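Local atomic coordinates of soluble epoxide hydrolase (Bacillus megaterium, PDB entry 4INZ), a protein that is an alpha/beta-hydrolase-fold protein of the epoxide hydrolase kind, built on a mixed beta-sheet flanked by helices and topped by a helical cap. Residues Arg176-Gly181 / Ser207-Ser212; Leu185-Gly190 / Gly194-Asp199. The protein carries 1 engineered substitution. All coordinates share one frame; numbering follows the deposited sequence.

How the interactions relate
Both interactions involve helices 169-193 and 198-210, consecutive helices of the cap, at places about 15 Å apart between centres. Interaction 2 packs the end of the first against the turn that leads into the second and is close in sequence; interaction 1 ties the middle of the first helix to the end of the second. The chemistry differs accordingly. At the turn, backbone hydrogen bonds converge on one carbonyl and a glycine packs against a tyrosine, whereas 176-181 and 207-212 meet without a hydrogen bond, through aromatic packing with an acidic side chain beside the phenyl edge. Each mixes buried and exposed residues. Buried Trp208 and Ile187 link the two, CH2 of Trp208 lying 3.7 Å from CG1 of Ile187.

Interaction 1 of 2, residues Arg176-Gly181 / Ser207-Ser212; sequences RDNFSG and SWENGS
The backbones of 176-181 and 207-212 come nearest at Phe179 and Trp208, whose CA atoms are 7.5 Å apart. Helix 169-193 is kinked here: Asp177, Asn178 and Phe179 all have positive phi, and the amides of Asp177, Asn178 and Gly181 make no bond to the turn before. The Arg183 side chain hydrogen-bonds the carbonyl oxygens of Asp177 and Asn178. Arg176 O accepts from both Ser180 N, at 2.9 Å, and Ser180 OG, at 2.8 Å. Opposite, helix 198-210 ends as Gly211 leaves helical geometry, though Gly211 N still bonds to Ser207 O.

The Phe179 ring bridges the gap. Trp208 CB sits over the centre of one face, 3.8 Å from the ring centroid and 11° off the normal, a CH-pi contact, while Phe179 CZ reaches Trp208 O at 3.4 Å. The two aromatic planes are 40° apart, neither stacked nor edge-to-face. These helices belong to the cap, the helical insertion between strands 131-137 and 248-253 characteristic of this branch of the alpha/beta hydrolase fold. Trp208 also reaches beyond the cap, with NE1 hydrogen-bonded to Pro48 O, which should limit the indole's rotation.

Glu209 flanks the phenyl edge. A bend at chi2 (-97°) turns its carboxylate toward that edge, bringing CD within 3.8 Å of Phe179 CE2 and OE2 into the ring plane, where the positive rim of the phenyl probably favours the negative charge. Asn178 ND2 stops 4.2 Å from Glu209 OE2, too far for a hydrogen bond.

Interaction 2 of 2, residues Leu185-Gly190 / Gly194-Asp199; sequences LVIDPG and GYLTAD
Backbone hydrogen bonds from Tyr195, Leu196 and Gly194 converge on Gly190 O. The straightest comes from Leu196 N (3.1 Å to Gly190 O, 155° at the hydrogen), from above the carbonyl plane; those from Tyr195 N (2.9 Å) and Gly194 N (3.0 Å) to the same oxygen are weak. This grip closes the end of helix 169-193, where Gly194 turns the chain with positive phi.

A CH-pi contact adds to it. Chi1 of Tyr195 (59°) places CG between the backbone N and carbonyl carbon, folding the ring back over Gly190, whose CA lies 3.6 Å from the ring centroid, offset toward the rim. Water 1 bridges the phenol and the helix: it donates to Val186 O at 2.8 Å and lies 2.7 Å from Tyr195 OH.

Apolar packing falls to Leu196. Its CD1 rests 4.0 Å from Ile187 CD1 and, more loosely, 4.4 Å from Val186 CG1, and with no side chain on Gly190 it can close in on that CA as well.

Around this turn, Ile187 packs on Val201 and Tyr204 of helix 198-210, while Tyr195 and Leu196 both meet His288 of helix 286-289, which follows the outermost strand 274-279 in the chain.

Interaction 1 of 2, residues Arg176-Gly181 / Ser207-Ser212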
loop_
_atom_site.group_PDB
_atom_site.type_symbol
_atom_site.label_atom_id
_atom_site.label_comp_id
_atom_site.label_asym_id
_atom_site.label_seq_id
_atom_site.Cartn_x
_atom_site.Cartn_y
_atom_site.Cartn_z
ATOM N N ARG A 176 -2.449 -15.324 17.373
ATOM C CA ARG A 176 -2.368 -15.904 18.717
ATOM C C ARG A 176 -1.922 -14.881 19.763
ATOM O O ARG A 176 -1.174 -13.949 19.458
ATOM C CB ARG A 176 -1.419 -17.110 18.731
ATOM C CG ARG A 176 0.044 -16.735 18.529
ATOM C CD ARG A 176 0.967 -17.952 18.375
ATOM N NE ARG A 176 2.348 -17.532 18.115
ATOM C CZ ARG A 176 3.374 -18.355 17.906
ATOM N NH1 ARG A 176 3.201 -19.672 17.925
ATOM N NH2 ARG A 176 4.580 -17.853 17.681
ATOM N N ASP A 177 -2.401 -15.056 20.991
ATOM C CA ASP A 177 -1.992 -14.220 22.112
ATOM C C ASP A 177 -2.098 -12.733 21.805
ATOM O O ASP A 177 -1.104 -12.001 21.792
ATOM C CB ASP A 177 -0.584 -14.593 22.556
ATOM C CG ASP A 177 -0.475 -16.053 22.932
ATOM O OD1 ASP A 177 -0.969 -16.417 24.019
ATOM O OD2 ASP A 177 0.084 -16.833 22.135
ATOM N N ASN A 178 -3.324 -12.288 21.559
ATOM C CA ASN A 178 -3.572 -10.875 21.330
ATOM C C ASN A 178 -2.788 -10.358 20.118
ATOM O O ASN A 178 -2.161 -9.306 20.174
ATOM C CB ASN A 178 -3.224 -10.094 22.603
ATOM C CG ASN A 178 -3.657 -8.645 22.542
ATOM O OD1 ASN A 178 -2.947 -7.753 23.019
ATOM N ND2 ASN A 178 -4.825 -8.398 21.955
ATOM N N PHE A 179 -2.833 -11.118 19.025
ATOM C CA PHE A 179 -2.169 -10.738 17.776
ATOM C C PHE A 179 -0.668 -10.509 17.946
ATOM O O PHE A 179 -0.116 -9.539 17.428
ATOM C CB PHE A 179 -2.843 -9.509 17.164
ATOM C CG PHE A 179 -4.309 -9.706 16.896
ATOM C CD1 PHE A 179 -4.741 -10.269 15.700
ATOM C CD2 PHE A 179 -5.251 -9.365 17.849
ATOM C CE1 PHE A 179 -6.092 -10.471 15.456
ATOM C CE2 PHE A 179 -6.612 -9.566 17.617
ATOM C CZ PHE A 179 -7.031 -10.121 16.420
ATOM N N SER A 180 -0.012 -11.424 18.655
ATOM C CA SER A 180 1.396 -11.277 18.992
ATOM C C SER A 180 2.280 -11.123 17.758
ATOM O O SER A 180 3.209 -10.318 17.756
ATOM C CB SER A 180 1.869 -12.464 19.834
ATOM O OG SER A 180 1.572 -13.686 19.187
ATOM N N GLY A 181 1.991 -11.888 16.709
ATOM C CA GLY A 181 2.793 -11.820 15.499
ATOM C C GLY A 181 2.740 -10.443 14.861
ATOM O O GLY A 181 3.754 -9.921 14.382
ATOM N N SER A 207 -8.106 -2.491 14.870
ATOM C CA SER A 207 -8.163 -2.821 13.453
ATOM C C SER A 207 -7.999 -4.320 13.234
ATOM O O SER A 207 -8.640 -4.897 12.361
ATOM C CB SER A 207 -7.119 -2.043 12.637
ATOM O OG SER A 207 -5.836 -2.651 12.697
ATOM N N TRP A 208 -7.146 -4.948 14.038
ATOM C CA TRP A 208 -6.903 -6.383 13.906
ATOM C C TRP A 208 -8.064 -7.211 14.464
ATOM O O TRP A 208 -8.411 -8.266 13.914
ATOM C CB TRP A 208 -5.569 -6.754 14.553
ATOM C CG TRP A 208 -4.415 -6.124 13.816
ATOM C CD1 TRP A 208 -4.373 -5.799 12.487
ATOM C CD2 TRP A 208 -3.164 -5.713 14.368
ATOM N NE1 TRP A 208 -3.160 -5.226 12.176
ATOM C CE2 TRP A 208 -2.403 -5.157 13.318
ATOM C CE3 TRP A 208 -2.606 -5.770 15.652
ATOM C CZ2 TRP A 208 -1.113 -4.660 13.510
ATOM C CZ3 TRP A 208 -1.319 -5.272 15.842
ATOM C CH2 TRP A 208 -0.591 -4.724 14.773
ATOM N N GLU A 209 -8.667 -6.723 15.543
ATOM C CA GLU A 209 -9.847 -7.365 16.123
ATOM C C GLU A 209 -11.010 -7.306 15.146
ATOM O O GLU A 209 -11.785 -8.256 15.032
ATOM C CB GLU A 209 -10.255 -6.664 17.420
ATOM C CG GLU A 209 -9.223 -6.758 18.529
ATOM C CD GLU A 209 -9.486 -7.883 19.520
ATOM O OE1 GLU A 209 -10.475 -8.636 19.368
ATOM O OE2 GLU A 209 -8.687 -8.007 20.469
ATOM N N ASN A 210 -11.141 -6.177 14.455
ATOM C CA ASN A 210 -12.252 -5.959 13.525
ATOM C C ASN A 210 -12.020 -6.575 12.145
ATOM O O ASN A 210 -12.964 -7.005 11.472
ATOM C CB ASN A 210 -12.532 -4.455 13.387
ATOM C CG ASN A 210 -13.125 -3.858 14.653
ATOM O OD1 ASN A 210 -13.902 -4.514 15.342
ATOM N ND2 ASN A 210 -12.763 -2.610 14.960
ATOM N N GLY A 211 -10.760 -6.619 11.733
ATOM C CA GLY A 211 -10.390 -7.127 10.425
ATOM C C GLY A 211 -10.267 -8.635 10.429
ATOM O O GLY A 211 -10.615 -9.285 11.407
ATOM N N SER A 212 -9.757 -9.186 9.329
ATOM C CA SER A 212 -9.566 -10.624 9.197
ATOM C C SER A 212 -8.148 -10.943 8.748
ATOM O O SER A 212 -7.742 -10.594 7.634
ATOM C CB SER A 212 -10.548 -11.207 8.186
ATOM O OG SER A 212 -10.184 -12.540 7.860
#

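Interaction 2 of 2, residues Leu185-Gly190 / Gly194-Asp199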
loop_
_atom_site.group_PDB
_atom_site.type_symbol
_atom_site.label_atom_id
_atom_site.label_comp_id
_atom_site.label_asym_id
_atom_site.label_seq_id
_atom_site.Cartn_x
_atom_site.Cartn_y
_atom_site.Cartn_z
ATOM N N LEU A 185 5.592 -7.291 14.680
ATOM C CA LEU A 185 5.905 -6.776 13.357
ATOM C C LEU A 185 5.814 -5.252 13.296
ATOM O O LEU A 185 6.721 -4.593 12.787
ATOM C CB LEU A 185 4.987 -7.419 12.315
ATOM C CG LEU A 185 5.246 -7.130 10.840
ATOM C CD1 LEU A 185 6.691 -7.438 10.476
ATOM C CD2 LEU A 185 4.281 -7.943 9.979
ATOM N N VAL A 186 4.737 -4.695 13.839
ATOM C CA VAL A 186 4.442 -3.270 13.684
ATOM C C VAL A 186 4.432 -2.465 14.985
ATOM O O VAL A 186 4.924 -1.336 15.027
ATOM C CB VAL A 186 3.079 -3.074 12.981
ATOM C CG1 VAL A 186 2.560 -1.651 13.178
ATOM C CG2 VAL A 186 3.203 -3.410 11.507
ATOM N N ILE A 187 3.864 -3.032 16.043
ATOM C CA ILE A 187 3.674 -2.278 17.277
ATOM C C ILE A 187 4.975 -2.066 18.039
ATOM O O ILE A 187 5.328 -0.942 18.401
ATOM C CB ILE A 187 2.660 -2.964 18.217
ATOM C CG1 ILE A 187 1.291 -3.062 17.539
ATOM C CG2 ILE A 187 2.558 -2.205 19.535
ATOM C CD1 ILE A 187 0.794 -1.745 16.993
ATOM N N ASP A 188 5.686 -3.152 18.297
ATOM C CA ASP A 188 6.889 -3.064 19.109
ATOM C C ASP A 188 7.904 -2.037 18.578
ATOM O O ASP A 188 8.368 -1.186 19.330
ATOM C CB ASP A 188 7.502 -4.451 19.311
ATOM C CG ASP A 188 6.620 -5.355 20.162
ATOM O OD1 ASP A 188 5.680 -4.836 20.806
ATOM O OD2 ASP A 188 6.868 -6.579 20.196
ATOM N N PRO A 189 8.230 -2.087 17.279
ATOM C CA PRO A 189 9.177 -1.081 16.776
ATOM C C PRO A 189 8.635 0.356 16.762
ATOM O O PRO A 189 9.395 1.302 16.995
ATOM C CB PRO A 189 9.492 -1.562 15.354
ATOM C CG PRO A 189 8.452 -2.571 15.026
ATOM C CD PRO A 189 8.014 -3.177 16.313
ATOM N N GLY A 190 7.344 0.524 16.488
ATOM C CA GLY A 190 6.760 1.854 16.456
ATOM C C GLY A 190 6.704 2.505 17.829
ATOM O O GLY A 190 6.886 3.714 17.971
ATOM N N GLY A 194 9.086 5.529 18.867
ATOM C CA GLY A 194 8.313 6.690 19.256
ATOM C C GLY A 194 7.348 7.256 18.234
ATOM O O GLY A 194 6.841 8.363 18.425
ATOM N N TYR A 195 7.079 6.529 17.153
ATOM C CA TYR A 195 6.142 7.049 16.157
ATOM C C TYR A 195 4.721 6.480 16.282
ATOM O O TYR A 195 3.829 6.864 15.522
ATOM C CB TYR A 195 6.680 6.923 14.716
ATOM C CG TYR A 195 7.010 5.523 14.261
ATOM C CD1 TYR A 195 8.314 5.048 14.309
ATOM C CD2 TYR A 195 6.026 4.684 13.756
ATOM C CE1 TYR A 195 8.631 3.771 13.882
ATOM C CE2 TYR A 195 6.331 3.402 13.325
ATOM C CZ TYR A 195 7.641 2.952 13.389
ATOM O OH TYR A 195 7.964 1.678 12.976
ATOM N N LEU A 196 4.526 5.572 17.236
ATOM C CA LEU A 196 3.185 5.134 17.638
ATOM C C LEU A 196 2.891 5.546 19.075
ATOM O O LEU A 196 3.622 5.163 20.002
ATOM C CB LEU A 196 3.039 3.613 17.528
ATOM C CG LEU A 196 3.175 3.005 16.135
ATOM C CD1 LEU A 196 3.070 1.493 16.229
ATOM C CD2 LEU A 196 2.103 3.568 15.199
ATOM N N THR A 197 1.829 6.327 19.260
ATOM C CA THR A 197 1.363 6.682 20.604
ATOM C C THR A 197 0.504 5.549 21.150
ATOM O O THR A 197 0.140 4.635 20.414
ATOM C CB THR A 197 0.467 7.926 20.592
ATOM O OG1 THR A 197 -0.753 7.614 19.903
ATOM C CG2 THR A 197 1.161 9.095 19.902
ATOM N N ALA A 198 0.164 5.623 22.435
ATOM C CA ALA A 198 -0.706 4.627 23.048
ATOM C C ALA A 198 -2.030 4.544 22.294
ATOM O O ALA A 198 -2.563 3.461 22.070
ATOM C CB ALA A 198 -0.954 4.963 24.521
ATOM N N ASP A 199 -2.566 5.696 21.909
ATOM C CA ASP A 199 -3.813 5.704 21.155
ATOM C C ASP A 199 -3.630 5.069 19.778
ATOM O O ASP A 199 -4.534 4.398 19.275
ATOM C CB ASP A 199 -4.389 7.117 21.043
ATOM C CG ASP A 199 -4.978 7.617 22.359
ATOM O OD1 ASP A 199 -5.040 6.831 23.332
ATOM O OD2 ASP A 199 -5.395 8.793 22.420
HETATM O O HOH W 1 5.971 -0.143 12.750
#